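Local coordinates for twin-arginine translocation pathway signal (PDB 5IM2), which probably captures benzoate or a related carboxylate outside the cytoplasm as the solute-binding component of a TRAP-type transporter, at residues A[281-284]-A[285-289]; A[340-343]-A[344-348]; A[349-352]-A[353-357]. One frame throughout, in Å; residues are numbered along the deposited sequence.

Contact 1 of 3, residues A[281-284]-A[285-289]; sequences KIID and NNSGL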
ATOM      1  N   LYS A 281      -1.546   9.965  24.917  1.00 27.92           N
ATOM      2  CA  LYS A 281      -0.415  10.759  24.440  1.00 26.98           C
ATOM      3  C   LYS A 281       0.660   9.873  23.823  1.00 26.50           C
ATOM      4  O   LYS A 281       1.274  10.241  22.816  1.00 24.62           O
ATOM      5  CB  LYS A 281       0.172  11.583  25.583  1.00 29.43           C
ATOM      6  CG  LYS A 281       1.364  12.433  25.173  1.00 47.17           C
ATOM      7  CD  LYS A 281       1.847  13.327  26.299  1.00 68.01           C
ATOM      8  CE  LYS A 281       2.616  14.528  25.764  1.00 80.59           C
ATOM      9  NZ  LYS A 281       2.594  15.659  26.735  1.00 93.13           N
ATOM     10  N   ILE A 282       0.888   8.691  24.402  1.00 24.11           N
ATOM     11  CA  ILE A 282       1.855   7.750  23.838  1.00 26.26           C
ATOM     12  C   ILE A 282       1.405   7.309  22.457  1.00 22.76           C
ATOM     13  O   ILE A 282       2.196   7.257  21.506  1.00 20.15           O
ATOM     14  CB  ILE A 282       2.050   6.535  24.769  1.00 26.12           C
ATOM     15  CG1 ILE A 282       2.544   6.968  26.155  1.00 41.67           C
ATOM     16  CG2 ILE A 282       3.019   5.521  24.142  1.00 28.83           C
ATOM     17  CD1 ILE A 282       3.919   7.539  26.151  1.00 51.89           C
ATOM     18  N   ILE A 283       0.128   6.961  22.324  1.00 23.59           N
ATOM     19  CA  ILE A 283      -0.406   6.631  21.006  1.00 21.46           C
ATOM     20  C   ILE A 283      -0.193   7.800  20.041  1.00 21.63           C
ATOM     21  O   ILE A 283       0.271   7.609  18.906  1.00 21.74           O
ATOM     22  CB  ILE A 283      -1.893   6.237  21.113  1.00 19.24           C
ATOM     23  CG1 ILE A 283      -2.057   4.897  21.832  1.00 25.14           C
ATOM     24  CG2 ILE A 283      -2.544   6.111  19.743  1.00 24.79           C
ATOM     25  CD1 ILE A 283      -1.467   3.695  21.122  1.00 31.74           C
ATOM     26  N   ASP A 284      -0.518   9.030  20.479  1.00 21.87           N
ATOM     27  CA  ASP A 284      -0.367  10.203  19.607  1.00 20.01           C
ATOM     28  C   ASP A 284       1.091  10.414  19.194  1.00 20.82           C
ATOM     29  O   ASP A 284       1.375  10.785  18.045  1.00 21.73           O
ATOM     30  CB  ASP A 284      -0.885  11.460  20.300  1.00 26.14           C
ATOM     31  CG  ASP A 284      -2.379  11.506  20.410  1.00 28.10           C
ATOM     32  OD1 ASP A 284      -3.070  10.723  19.718  1.00 30.96           O
ATOM     33  OD2 ASP A 284      -2.862  12.363  21.179  1.00 28.25           O
ATOM     34  N   ASN A 285       2.024  10.187  20.117  1.00 22.85           N
ATOM     35  CA  ASN A 285       3.447  10.322  19.823  1.00 20.31           C
ATOM     36  C   ASN A 285       3.899   9.346  18.741  1.00 23.65           C
ATOM     37  O   ASN A 285       4.924   9.569  18.079  1.00 22.80           O
ATOM     38  CB  ASN A 285       4.275  10.060  21.089  1.00 22.64           C
ATOM     39  CG  ASN A 285       4.159  11.150  22.145  1.00 27.10           C
ATOM     40  OD1 ASN A 285       3.691  12.264  21.899  1.00 27.68           O
ATOM     41  ND2 ASN A 285       4.636  10.828  23.338  1.00 30.68           N
ATOM     42  N   ASN A 286       3.159   8.261  18.565  1.00 22.69           N
ATOM     43  CA  ASN A 286       3.454   7.227  17.592  1.00 19.64           C
ATOM     44  C   ASN A 286       2.412   7.217  16.484  1.00 19.21           C
ATOM     45  O   ASN A 286       2.123   6.177  15.898  1.00 20.55           O
ATOM     46  CB  ASN A 286       3.545   5.885  18.302  1.00 20.64           C
ATOM     47  CG  ASN A 286       4.799   5.790  19.130  1.00 21.04           C
ATOM     48  OD1 ASN A 286       5.884   5.555  18.592  1.00 23.77           O
ATOM     49  ND2 ASN A 286       4.677   6.048  20.437  1.00 21.06           N
ATOM     50  N   SER A 287       1.851   8.386  16.211  1.00 19.86           N
ATOM     51  CA  SER A 287       0.916   8.621  15.126  1.00 17.94           C
ATOM     52  C   SER A 287       1.374   9.845  14.361  1.00 18.21           C
ATOM     53  O   SER A 287       2.132  10.677  14.865  1.00 20.01           O
ATOM     54  CB  SER A 287      -0.518   8.884  15.621  1.00 19.08           C
ATOM     55  OG  SER A 287      -0.961   7.919  16.552  1.00 23.88           O
ATOM     56  N   GLY A 288       0.897   9.951  13.130  1.00 19.74           N
ATOM     57  CA  GLY A 288       1.005  11.200  12.394  1.00 15.72           C
ATOM     58  C   GLY A 288       2.061  11.203  11.318  1.00 18.35           C
ATOM     59  O   GLY A 288       2.406  10.174  10.745  1.00 17.75           O
ATOM     60  N   LEU A 289       2.585  12.391  11.047  1.00 18.23           N
ATOM     61  CA  LEU A 289       3.504  12.577   9.928  1.00 14.83           C
ATOM     62  C   LEU A 289       4.752  11.712  10.057  1.00 14.62           C
ATOM     63  O   LEU A 289       5.165  11.043   9.099  1.00 17.65           O
ATOM     64  CB  LEU A 289       3.886  14.060   9.855  1.00 15.76           C
ATOM     65  CG  LEU A 289       4.823  14.500   8.741  1.00 20.19           C
ATOM     66  CD1 LEU A 289       4.142  14.318   7.402  1.00 22.22           C
ATOM     67  CD2 LEU A 289       5.224  15.947   8.914  1.00 27.61           C
TER
HETATM   68  O   HOH W   1      -3.424   9.498  17.285  1.00 23.67           O
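Asn286 and Ser287 fold back on the last turn of helix 277-285 and occupy the carbonyls at its C-terminal end, in the family 7 extracellular solute-binding fold. The Asn286 side chain runs beside that of Ile282, pointing the same way. Its CB lies 3.7 Å from Ile282 O; CG is swung to the side of its own backbone N (chi1 -72°), which brings ND2 to Ile282 O at 3.0 Å. That bond is fairly straight (160° at the hydrogen), and the carbonyl oxygen lies near the amide plane of Asn286. ND2 also donates to Glu78 OE1 on helix 62-78, so the amide links the helix end to a neighbouring helix. With an alanine here, Ile282 O would probably lose its side-chain donor and Glu78 OE1 would be left without this amide.

Ile283 O takes two bonds, from Asn286 N at 3.0 Å and from the Ser287 hydroxyl OG at 2.7 Å, one from each face of the carbonyl plane. The following bond, Ser287 N to Asp284 O, also comes from well above the carbonyl plane, as the chain leaves the helix. Upstream, Asn285 N keeps the helical bond to Lys281 O (2.8 Å), while the Asn285 amide slants across Lys281 CG and gives its ND2 to Glu78 OE2. Gly288, with a positive phi of 105°, then serves as N-cap of helix 289-301; a side chain at these backbone angles would press on the preceding carbonyl. Asp284 OD1 is bonded by Tyr272 OH and lies 2.7 Å from a water that is also 3.0 Å from Ser287 OG.

Contact 2 of 3, residues A[340-343]-A[344-348]; sequences VEDM and NQRGF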
ATOM      1  N   VAL A 340      -9.872  12.468 -11.828  1.00 18.44           N
ATOM      2  CA  VAL A 340     -10.330  13.831 -11.572  1.00 20.71           C
ATOM      3  C   VAL A 340     -11.809  13.954 -11.889  1.00 18.19           C
ATOM      4  O   VAL A 340     -12.590  14.531 -11.118  1.00 22.65           O
ATOM      5  CB  VAL A 340      -9.474  14.824 -12.376  1.00 21.24           C
ATOM      6  CG1 VAL A 340     -10.170  16.209 -12.484  1.00 26.88           C
ATOM      7  CG2 VAL A 340      -8.102  14.938 -11.722  1.00 16.92           C
ATOM      8  N   GLU A 341     -12.229  13.387 -13.016  1.00 20.58           N
ATOM      9  CA  GLU A 341     -13.635  13.457 -13.393  1.00 26.57           C
ATOM     10  C   GLU A 341     -14.517  12.707 -12.391  1.00 20.18           C
ATOM     11  O   GLU A 341     -15.601  13.186 -12.023  1.00 26.96           O
ATOM     12  CB  GLU A 341     -13.777  12.906 -14.807  1.00 32.07           C
ATOM     13  CG  GLU A 341     -15.126  13.121 -15.451  1.00 74.71           C
ATOM     14  CD  GLU A 341     -15.104  12.846 -16.946  1.00102.11           C
ATOM     15  OE1 GLU A 341     -14.069  12.345 -17.438  1.00114.42           O
ATOM     16  OE2 GLU A 341     -16.113  13.137 -17.629  1.00105.55           O
ATOM     17  N   ASP A 342     -14.066  11.535 -11.926  1.00 19.29           N
ATOM     18  CA  ASP A 342     -14.810  10.786 -10.910  1.00 20.27           C
ATOM     19  C   ASP A 342     -14.924  11.568  -9.605  1.00 19.13           C
ATOM     20  O   ASP A 342     -15.974  11.525  -8.943  1.00 26.80           O
ATOM     21  CB  ASP A 342     -14.148   9.432 -10.656  1.00 20.38           C
ATOM     22  CG  ASP A 342     -14.961   8.566  -9.744  1.00 29.12           C
ATOM     23  OD1 ASP A 342     -16.194   8.495  -9.946  1.00 46.66           O
ATOM     24  OD2 ASP A 342     -14.391   7.957  -8.818  1.00 30.78           O
ATOM     25  N   MET A 343     -13.848  12.260  -9.194  1.00 20.71           N
ATOM     26  CA  MET A 343     -13.921  13.062  -7.969  1.00 19.04           C
ATOM     27  C   MET A 343     -14.911  14.215  -8.139  1.00 19.97           C
ATOM     28  O   MET A 343     -15.683  14.523  -7.226  1.00 21.36           O
ATOM     29  CB  MET A 343     -12.544  13.604  -7.587  1.00 21.00           C
ATOM     30  CG  MET A 343     -11.498  12.529  -7.183  1.00 21.88           C
ATOM     31  SD  MET A 343     -12.044  11.315  -5.954  1.00 21.78           S
ATOM     32  CE  MET A 343     -12.375   9.966  -7.086  1.00 25.08           C
ATOM     33  N   ASN A 344     -14.890  14.878  -9.292  1.00 22.28           N
ATOM     34  CA  ASN A 344     -15.836  15.962  -9.519  1.00 21.17           C
ATOM     35  C   ASN A 344     -17.271  15.458  -9.424  1.00 23.08           C
ATOM     36  O   ASN A 344     -18.141  16.129  -8.851  1.00 24.54           O
ATOM     37  CB  ASN A 344     -15.611  16.591 -10.897  1.00 23.16           C
ATOM     38  CG  ASN A 344     -14.311  17.365 -11.002  1.00 24.71           C
ATOM     39  OD1 ASN A 344     -13.720  17.785 -10.000  1.00 24.34           O
ATOM     40  ND2 ASN A 344     -13.861  17.561 -12.235  1.00 28.60           N
ATOM     41  N   GLN A 345     -17.555  14.291 -10.016  1.00 22.79           N
ATOM     42  CA  GLN A 345     -18.897  13.735  -9.925  1.00 25.12           C
ATOM     43  C   GLN A 345     -19.277  13.371  -8.494  1.00 30.31           C
ATOM     44  O   GLN A 345     -20.473  13.300  -8.185  1.00 32.67           O
ATOM     45  CB  GLN A 345     -19.011  12.503 -10.823  1.00 32.84           C
ATOM     46  CG  GLN A 345     -19.173  12.847 -12.286  1.00 57.46           C
ATOM     47  CD  GLN A 345     -18.503  11.851 -13.212  1.00 79.35           C
ATOM     48  OE1 GLN A 345     -18.208  10.717 -12.824  1.00 87.21           O
ATOM     49  NE2 GLN A 345     -18.257  12.275 -14.449  1.00 87.29           N
ATOM     50  N   ARG A 346     -18.296  13.108  -7.630  1.00 22.13           N
ATOM     51  CA  ARG A 346     -18.556  12.818  -6.225  1.00 23.32           C
ATOM     52  C   ARG A 346     -18.694  14.080  -5.380  1.00 26.75           C
ATOM     53  O   ARG A 346     -18.896  13.973  -4.166  1.00 26.51           O
ATOM     54  CB  ARG A 346     -17.451  11.925  -5.673  1.00 23.06           C
ATOM     55  CG  ARG A 346     -17.473  10.562  -6.279  1.00 25.57           C
ATOM     56  CD  ARG A 346     -16.265   9.799  -5.815  1.00 27.60           C
ATOM     57  NE  ARG A 346     -16.173   8.457  -6.366  1.00 25.98           N
ATOM     58  CZ  ARG A 346     -16.633   7.361  -5.776  1.00 31.64           C
ATOM     59  NH1 ARG A 346     -17.231   7.420  -4.593  1.00 33.21           N
ATOM     60  NH2 ARG A 346     -16.482   6.193  -6.375  1.00 37.36           N
ATOM     61  N   GLY A 347     -18.630  15.257  -6.001  1.00 23.01           N
ATOM     62  CA  GLY A 347     -18.779  16.522  -5.311  1.00 24.80           C
ATOM     63  C   GLY A 347     -17.496  17.087  -4.766  1.00 24.93           C
ATOM     64  O   GLY A 347     -17.537  18.090  -4.043  1.00 28.80           O
ATOM     65  N   PHE A 348     -16.372  16.447  -5.044  1.00 20.90           N
ATOM     66  CA  PHE A 348     -15.055  16.907  -4.624  1.00 19.86           C
ATOM     67  C   PHE A 348     -14.430  17.763  -5.706  1.00 24.00           C
ATOM     68  O   PHE A 348     -14.887  17.796  -6.848  1.00 25.60           O
ATOM     69  CB  PHE A 348     -14.142  15.724  -4.334  1.00 25.34           C
ATOM     70  CG  PHE A 348     -14.717  14.746  -3.365  1.00 20.26           C
ATOM     71  CD1 PHE A 348     -15.275  15.165  -2.163  1.00 27.63           C
ATOM     72  CD2 PHE A 348     -14.701  13.394  -3.657  1.00 24.72           C
ATOM     73  CE1 PHE A 348     -15.813  14.236  -1.274  1.00 26.61           C
ATOM     74  CE2 PHE A 348     -15.244  12.476  -2.786  1.00 28.34           C
ATOM     75  CZ  PHE A 348     -15.803  12.896  -1.596  1.00 24.04           C
TER
HETATM   76  O   HOH W   2     -16.527   5.595  -9.159  1.00 39.91           O
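Met343 O receives the backbone N of Phe348 at 3.0 Å where helix 334-345 ends in a Schellman motif. The companion bond of the motif, from Gly347 N to Asn344 O, is also 3.0 Å long. Gly347 makes the reversal with a positive phi, and a CB there would collide with the carbonyl oxygen of Arg346. Arg346 N adds two weak bonds, to Asp342 O and Met343 O, whereas Asn344 N and Gln345 N still make regular helical bonds to Val340 O and Glu341 O.

The turn brings Phe348 back beside Met343 in a Met-aromatic contact. Met343 SD lies 4.1 Å from Phe348 CD2, and its line to the ring centroid is 73° off the ring normal; the oxygen of Arg346 stands over the centre of one ring face. Bends at chi2 and chi3 carry the Met343 methyl CE away from the ring, to 4.1 Å from Arg346 CD. Arg346 itself is extended from CG to NE, which takes the chain past Asp342 O and brings NE to the carboxylate.

There Arg346 NE and Asp342 OD2 form a salt bridge of 3.1 Å, with a straight N-H (165°). The oxygen sits near the guanidinium plane but is approached from above its own carboxylate plane, the two flat groups being turned 87° from each other. Arg196 NH2, on helix 196-205, makes a second salt bridge to OD2, and the two positive charges would be expected to favour the ionised carboxylate. Further out, Pro124 packs on Met343, Arg346 and Phe348. A water bridges the ion pair, donating to Asp342 OD1 at 3.0 Å and accepting from Arg346 NH2 at 2.8 Å.

Contact 3 of 3, residues A[349-352]-A[353-357]; sequences DGRQ and LLTTA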
ATOM      1  N   ASP A 349     -13.337  18.446  -5.338  1.00 31.54           N
ATOM      2  CA  ASP A 349     -12.606  19.323  -6.259  1.00 33.09           C
ATOM      3  C   ASP A 349     -11.418  18.544  -6.811  1.00 26.04           C
ATOM      4  O   ASP A 349     -10.307  18.625  -6.302  1.00 20.28           O
ATOM      5  CB  ASP A 349     -12.158  20.590  -5.539  1.00 38.89           C
ATOM      6  CG  ASP A 349     -11.545  21.612  -6.473  1.00 43.70           C
ATOM      7  OD1 ASP A 349     -11.231  21.267  -7.649  1.00 25.65           O
ATOM      8  OD2 ASP A 349     -11.378  22.765  -6.014  1.00 38.46           O
ATOM      9  N   GLY A 350     -11.678  17.759  -7.862  1.00 24.99           N
ATOM     10  CA  GLY A 350     -10.713  16.749  -8.276  1.00 21.60           C
ATOM     11  C   GLY A 350      -9.409  17.354  -8.765  1.00 22.25           C
ATOM     12  O   GLY A 350      -8.320  16.857  -8.461  1.00 21.43           O
ATOM     13  N   ARG A 351      -9.505  18.434  -9.530  1.00 22.90           N
ATOM     14  CA  ARG A 351      -8.317  19.159  -9.973  1.00 23.22           C
ATOM     15  C   ARG A 351      -7.500  19.673  -8.797  1.00 19.22           C
ATOM     16  O   ARG A 351      -6.270  19.552  -8.792  1.00 22.22           O
ATOM     17  CB  ARG A 351      -8.749  20.329 -10.871  1.00 26.29           C
ATOM     18  CG  ARG A 351      -7.612  21.224 -11.336  1.00 53.17           C
ATOM     19  CD  ARG A 351      -6.524  20.406 -12.000  1.00 76.72           C
ATOM     20  NE  ARG A 351      -7.079  19.434 -12.943  1.00 87.56           N
ATOM     21  CZ  ARG A 351      -6.417  18.382 -13.419  1.00 90.44           C
ATOM     22  NH1 ARG A 351      -5.169  18.151 -13.039  1.00 95.01           N
ATOM     23  NH2 ARG A 351      -7.009  17.555 -14.273  1.00 87.39           N
ATOM     24  N   GLN A 352      -8.165  20.231  -7.770  1.00 22.74           N
ATOM     25  CA  GLN A 352      -7.422  20.687  -6.597  1.00 18.29           C
ATOM     26  C   GLN A 352      -6.737  19.522  -5.903  1.00 17.93           C
ATOM     27  O   GLN A 352      -5.595  19.650  -5.457  1.00 24.85           O
ATOM     28  CB  GLN A 352      -8.337  21.417  -5.615  1.00 20.73           C
ATOM     29  CG  GLN A 352      -7.619  21.978  -4.369  1.00 26.56           C
ATOM     30  CD  GLN A 352      -6.627  23.059  -4.709  1.00 21.22           C
ATOM     31  OE1 GLN A 352      -6.986  24.099  -5.296  1.00 23.69           O
ATOM     32  NE2 GLN A 352      -5.353  22.823  -4.358  1.00 25.30           N
ATOM     33  N   LEU A 353      -7.421  18.372  -5.784  1.00 18.53           N
ATOM     34  CA  LEU A 353      -6.824  17.259  -5.049  1.00 19.62           C
ATOM     35  C   LEU A 353      -5.562  16.753  -5.733  1.00 18.74           C
ATOM     36  O   LEU A 353      -4.566  16.423  -5.074  1.00 17.21           O
ATOM     37  CB  LEU A 353      -7.837  16.129  -4.893  1.00 18.92           C
ATOM     38  CG  LEU A 353      -9.041  16.470  -3.994  1.00 16.72           C
ATOM     39  CD1 LEU A 353     -10.045  15.374  -4.127  1.00 21.49           C
ATOM     40  CD2 LEU A 353      -8.640  16.683  -2.488  1.00 23.08           C
ATOM     41  N   LEU A 354      -5.586  16.669  -7.060  1.00 16.42           N
ATOM     42  CA  LEU A 354      -4.420  16.163  -7.774  1.00 18.05           C
ATOM     43  C   LEU A 354      -3.269  17.161  -7.730  1.00 17.48           C
ATOM     44  O   LEU A 354      -2.102  16.771  -7.559  1.00 17.75           O
ATOM     45  CB  LEU A 354      -4.802  15.831  -9.208  1.00 19.42           C
ATOM     46  CG  LEU A 354      -3.663  15.366 -10.123  1.00 19.55           C
ATOM     47  CD1 LEU A 354      -3.069  14.065  -9.643  1.00 20.79           C
ATOM     48  CD2 LEU A 354      -4.158  15.207 -11.543  1.00 23.98           C
ATOM     49  N   THR A 355      -3.593  18.446  -7.867  1.00 14.99           N
ATOM     50  CA  THR A 355      -2.613  19.524  -7.753  1.00 17.45           C
ATOM     51  C   THR A 355      -1.953  19.510  -6.378  1.00 17.17           C
ATOM     52  O   THR A 355      -0.715  19.582  -6.260  1.00 18.20           O
ATOM     53  CB  THR A 355      -3.308  20.866  -8.047  1.00 21.17           C
ATOM     54  OG1 THR A 355      -3.805  20.851  -9.385  1.00 25.70           O
ATOM     55  CG2 THR A 355      -2.366  22.041  -7.924  1.00 23.96           C
ATOM     56  N   THR A 356      -2.760  19.382  -5.326  1.00 17.41           N
ATOM     57  CA  THR A 356      -2.195  19.344  -3.991  1.00 17.65           C
ATOM     58  C   THR A 356      -1.313  18.113  -3.830  1.00 15.20           C
ATOM     59  O   THR A 356      -0.216  18.209  -3.259  1.00 15.33           O
ATOM     60  CB  THR A 356      -3.333  19.388  -2.959  1.00 14.96           C
ATOM     61  OG1 THR A 356      -3.948  20.702  -2.963  1.00 17.53           O
ATOM     62  CG2 THR A 356      -2.875  19.050  -1.579  1.00 17.97           C
ATOM     63  N   ALA A 357      -1.775  16.950  -4.306  1.00 15.50           N
ATOM     64  CA  ALA A 357      -1.003  15.728  -4.082  1.00 15.50           C
ATOM     65  C   ALA A 357       0.391  15.832  -4.696  1.00 16.69           C
ATOM     66  O   ALA A 357       1.394  15.466  -4.063  1.00 16.15           O
ATOM     67  CB  ALA A 357      -1.753  14.514  -4.630  1.00 16.65           C
TER
HETATM   68  O   HOH W   3      -2.672  18.982 -11.625  1.00 47.71           O
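Arg351 O accepts twice from Thr355 in the first turns of helix 350-367: backbone N binds at 3.0 Å and hydroxyl OG1 at 2.8 Å, from opposite faces of the carbonyl plane. The hydroxyl arrives there because OG1 is turned back beside its own backbone N (chi1 -62°), the usual way for a helical threonine to return its proton to the carbonyl four residues earlier. OG1 in turn accepts from a water that also takes a hydrogen from Arg351 NH1 at 3.0 Å, in the guanidinium plane. Arg351 NH1 also reaches along Leu354 to its CD2 at 3.5 Å.

On the next strip of the helix Gln352 and Thr356 make a side-chain pair. CG of Gln352 is anti to the backbone N and the chain folds at chi2, letting NE2 donate to Thr356 OG1 at 2.9 Å; the hydroxyl oxygen lies almost exactly in the amide plane. Gln352 O is taken by Thr356 N.

The helix start is supplied by Asp349 as N-cap. Gln352 N reaches Asp349 OD1 at 3.2 Å from above the carboxylate plane, while the backbone O of Asp349 receives Leu353 N nearly along the C=O axis. Gly350 N is satisfied by Asn344 OD1 of the preceding helix, and Gly350 O by Leu354 N. Two of the first-turn amides, those of Gly350 and Gln352, thus find side-chain acceptors in Asn344 and Asp349.

Leu353 turns its chain onto Tyr148 and Met152 of helix 138-152 and onto Trp339 of helix 334-345. Leu354 packs on Glu336 and Val340 of helix 334-345, so the start of helix 350-367 has helix 138-152 and helix 334-345 as neighbours, Leu353 touching both.

Overall arrangement
The three contacts follow one another along the chain: contact 1 at the end of helix 277-285, contact 2 at the end of helix 334-345 and contact 3 at the start of helix 350-367. Contacts 2 and 3 adjoin, their centres 10 Å apart, and form the turn between two consecutive helices, joined by Asn344 OD1 to Gly350 N and by packing of Val340 and Met343 on the second helix. Contact 1 stands apart, its centre 32 Å from contact 2 and 27 Å from contact 3, beside helix 62-78 and strand 161-167. Helix 138-152 is a shared neighbour, touching Leu289 of contact 1 and Leu353 of contact 3. All three are helix ends lying outside the benzoate pocket.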